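Local structure of lombricine kinase (3JQ3) at residues A[276-281]-A[331-336]. The protein catalyses, as a lombricine kinase of the ATP:guanido phosphotransferase family, reversible transfer of the terminal phosphate of ATP to the guanidino group of lombricine. Residues are numbered along the deposited sequence; the frame is centred on the assembly and turned at random.
Sequences TGLRAS and KSEREF. With ADP (adenosine-5'-diphosphate), chain B.
Thr-276 pushes its methyl toward the start of helix 333-355: CG2 lies in the plane of the Phe-336 ring, at its edge, 3.7 Å from CE1, and also approaches Lys-331 O. With OG1 held between the backbone N and the carbonyl carbon (chi1 61°), the methyl is left beside N, facing the helix, while the hydroxyl hydrogen-bonds to Arg-328 O. A water bridges the segments, donating to Thr-276 O (2.8 Å) and to Glu-333 OE2 (2.9 Å); the other carboxylate oxygen, OE1, is bound by Asp-97 N. Next, Leu-278 forks over the first helical turn, CD1 against Glu-333 CB at 3.7 Å and CD2 against Phe-336 CB at 3.8 Å. Strand 279-285 begins just beyond, within the large antiparallel sheet of the phosphagen kinase catalytic domain; Leu-278, at its entry, faces the helix, and Arg-279 and Ser-281 face the nucleotide. Arg-279, whose CB points away from the helix, makes a weak hydrogen bond from NE to ADP O3B (2.9 Å), and Asp-322 pairs with its NH2 in a salt bridge. Ser-281 donates from OG to N7 of the adenine at 2.7 Å.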
loop_
_atom_site.group_PDB
_atom_site.type_symbol
_atom_site.label_atom_id
_atom_site.label_comp_id
_atom_site.label_asym_id
_atom_site.label_seq_id
_atom_site.Cartn_x
_atom_site.Cartn_y
_atom_site.Cartn_z
ATOM N N THR A 276 -27.401 -0.444 8.029
ATOM C CA THR A 276 -27.678 0.976 8.190
ATOM C C THR A 276 -26.408 1.809 8.037
ATOM O O THR A 276 -26.469 3.011 7.771
ATOM C CB THR A 276 -28.278 1.265 9.575
ATOM O OG1 THR A 276 -27.342 0.875 10.588
ATOM C CG2 THR A 276 -29.571 0.496 9.765
ATOM N N GLY A 277 -25.259 1.162 8.215
ATOM C CA GLY A 277 -23.983 1.854 8.232
ATOM C C GLY A 277 -24.041 3.029 9.186
ATOM O O GLY A 277 -23.211 3.936 9.129
ATOM N N LEU A 278 -25.024 2.998 10.079
ATOM C CA LEU A 278 -25.332 4.148 10.915
ATOM C C LEU A 278 -24.692 4.082 12.295
ATOM O O LEU A 278 -24.860 3.106 13.027
ATOM C CB LEU A 278 -26.850 4.313 11.041
ATOM C CG LEU A 278 -27.366 5.446 11.930
ATOM C CD1 LEU A 278 -28.585 6.102 11.305
ATOM C CD2 LEU A 278 -27.674 4.946 13.338
ATOM N N ARG A 279 -23.956 5.133 12.643
ATOM C CA ARG A 279 -23.444 5.287 13.998
ATOM C C ARG A 279 -23.960 6.587 14.598
ATOM O O ARG A 279 -23.478 7.671 14.270
ATOM C CB ARG A 279 -21.917 5.266 14.029
ATOM C CG ARG A 279 -21.341 5.069 15.430
ATOM C CD ARG A 279 -19.814 5.070 15.426
ATOM N NE ARG A 279 -19.263 6.404 15.636
ATOM C CZ ARG A 279 -18.904 6.882 16.823
ATOM N NH1 ARG A 279 -19.032 6.133 17.907
ATOM N NH2 ARG A 279 -18.415 8.109 16.927
ATOM N N ALA A 280 -24.958 6.467 15.465
ATOM C CA ALA A 280 -25.480 7.607 16.195
ATOM C C ALA A 280 -24.749 7.687 17.520
ATOM O O ALA A 280 -24.679 6.705 18.254
ATOM C CB ALA A 280 -26.971 7.450 16.423
ATOM N N SER A 281 -24.204 8.856 17.829
ATOM C CA SER A 281 -23.433 9.019 19.050
ATOM C C SER A 281 -23.742 10.330 19.757
ATOM O O SER A 281 -24.249 11.278 19.157
ATOM C CB SER A 281 -21.941 8.961 18.740
ATOM O OG SER A 281 -21.536 10.127 18.047
ATOM N N LYS A 331 -31.596 -3.823 12.652
ATOM C CA LYS A 331 -32.504 -2.766 13.084
ATOM C C LYS A 331 -32.477 -1.590 12.115
ATOM O O LYS A 331 -31.480 -1.364 11.435
ATOM C CB LYS A 331 -32.167 -2.297 14.499
ATOM C CG LYS A 331 -32.961 -3.002 15.587
ATOM C CD LYS A 331 -32.776 -2.318 16.932
ATOM C CE LYS A 331 -31.610 -2.910 17.707
ATOM N NZ LYS A 331 -31.980 -4.203 18.347
ATOM N N SER A 332 -33.576 -0.848 12.051
ATOM C CA SER A 332 -33.663 0.302 11.158
ATOM C C SER A 332 -32.942 1.511 11.745
ATOM O O SER A 332 -32.635 1.541 12.936
ATOM C CB SER A 332 -35.123 0.651 10.876
ATOM O OG SER A 332 -35.791 1.016 12.071
ATOM N N GLU A 333 -32.669 2.504 10.902
ATOM C CA GLU A 333 -31.999 3.722 11.348
ATOM C C GLU A 333 -32.748 4.349 12.515
ATOM O O GLU A 333 -32.189 4.559 13.590
ATOM C CB GLU A 333 -31.895 4.733 10.207
ATOM C CG GLU A 333 -31.025 4.292 9.037
ATOM C CD GLU A 333 -31.765 3.412 8.049
ATOM O OE1 GLU A 333 -32.944 3.080 8.297
ATOM O OE2 GLU A 333 -31.163 3.051 7.018
ATOM N N ARG A 334 -34.022 4.646 12.291
ATOM C CA ARG A 334 -34.856 5.271 13.306
ATOM C C ARG A 334 -34.826 4.488 14.620
ATOM O O ARG A 334 -34.925 5.074 15.698
ATOM C CB ARG A 334 -36.293 5.418 12.788
ATOM C CG ARG A 334 -37.199 6.302 13.638
ATOM C CD ARG A 334 -37.933 5.493 14.682
ATOM N NE ARG A 334 -38.523 4.294 14.098
ATOM C CZ ARG A 334 -39.031 3.293 14.808
ATOM N NH1 ARG A 334 -39.022 3.347 16.133
ATOM N NH2 ARG A 334 -39.544 2.235 14.194
ATOM N N GLU A 335 -34.674 3.171 14.533
ATOM C CA GLU A 335 -34.686 2.332 15.731
ATOM C C GLU A 335 -33.336 2.279 16.454
ATOM O O GLU A 335 -33.288 2.110 17.671
ATOM C CB GLU A 335 -35.194 0.922 15.418
ATOM C CG GLU A 335 -35.384 0.062 16.657
ATOM C CD GLU A 335 -36.561 -0.892 16.546
ATOM O OE1 GLU A 335 -37.065 -1.095 15.420
ATOM O OE2 GLU A 335 -36.984 -1.434 17.590
ATOM N N PHE A 336 -32.244 2.421 15.713
ATOM C CA PHE A 336 -30.934 2.532 16.340
ATOM C C PHE A 336 -30.850 3.845 17.109
ATOM O O PHE A 336 -30.279 3.906 18.197
ATOM C CB PHE A 336 -29.817 2.471 15.300
ATOM C CG PHE A 336 -29.405 1.075 14.925
ATOM C CD1 PHE A 336 -29.427 0.664 13.605
ATOM C CD2 PHE A 336 -28.987 0.179 15.894
ATOM C CE1 PHE A 336 -29.040 -0.619 13.256
ATOM C CE2 PHE A 336 -28.604 -1.104 15.553
ATOM C CZ PHE A 336 -28.630 -1.504 14.232
HETATM P PB ADP B . -16.679 7.404 13.006
HETATM O O1B ADP B . -15.524 6.708 12.326
HETATM O O2B ADP B . -16.857 8.853 12.625
HETATM O O3B ADP B . -17.959 6.607 13.007
HETATM P PA ADP B . -14.788 7.882 15.061
HETATM O O1A ADP B . -13.801 7.658 13.940
HETATM O O2A ADP B . -14.568 7.229 16.406
HETATM O O3A ADP B . -16.261 7.453 14.562
HETATM O "O5'" ADP B . -14.919 9.465 15.327
HETATM C "C5'" ADP B . -14.619 10.431 14.321
HETATM C "C4'" ADP B . -14.677 11.817 14.954
HETATM O "O4'" ADP B . -16.033 12.191 15.219
HETATM C "C3'" ADP B . -13.937 11.847 16.283
HETATM O "O3'" ADP B . -12.837 12.759 16.205
HETATM C "C2'" ADP B . -14.936 12.351 17.306
HETATM O "O2'" ADP B . -14.375 13.430 18.059
HETATM C "C1'" ADP B . -16.124 12.834 16.493
HETATM N N9 ADP B . -17.408 12.511 17.169
HETATM C C8 ADP B . -17.946 11.287 17.320
HETATM N N7 ADP B . -19.130 11.352 17.987
HETATM C C5 ADP B . -19.367 12.645 18.274
HETATM C C6 ADP B . -20.435 13.413 18.959
HETATM N N6 ADP B . -21.522 12.801 19.490
HETATM N N1 ADP B . -20.287 14.752 19.038
HETATM C C2 ADP B . -19.214 15.381 18.519
HETATM N N3 ADP B . -18.211 14.748 17.884
HETATM C C4 ADP B . -18.227 13.403 17.733
HETATM O O HOH W 1 -28.608 4.432 6.659
#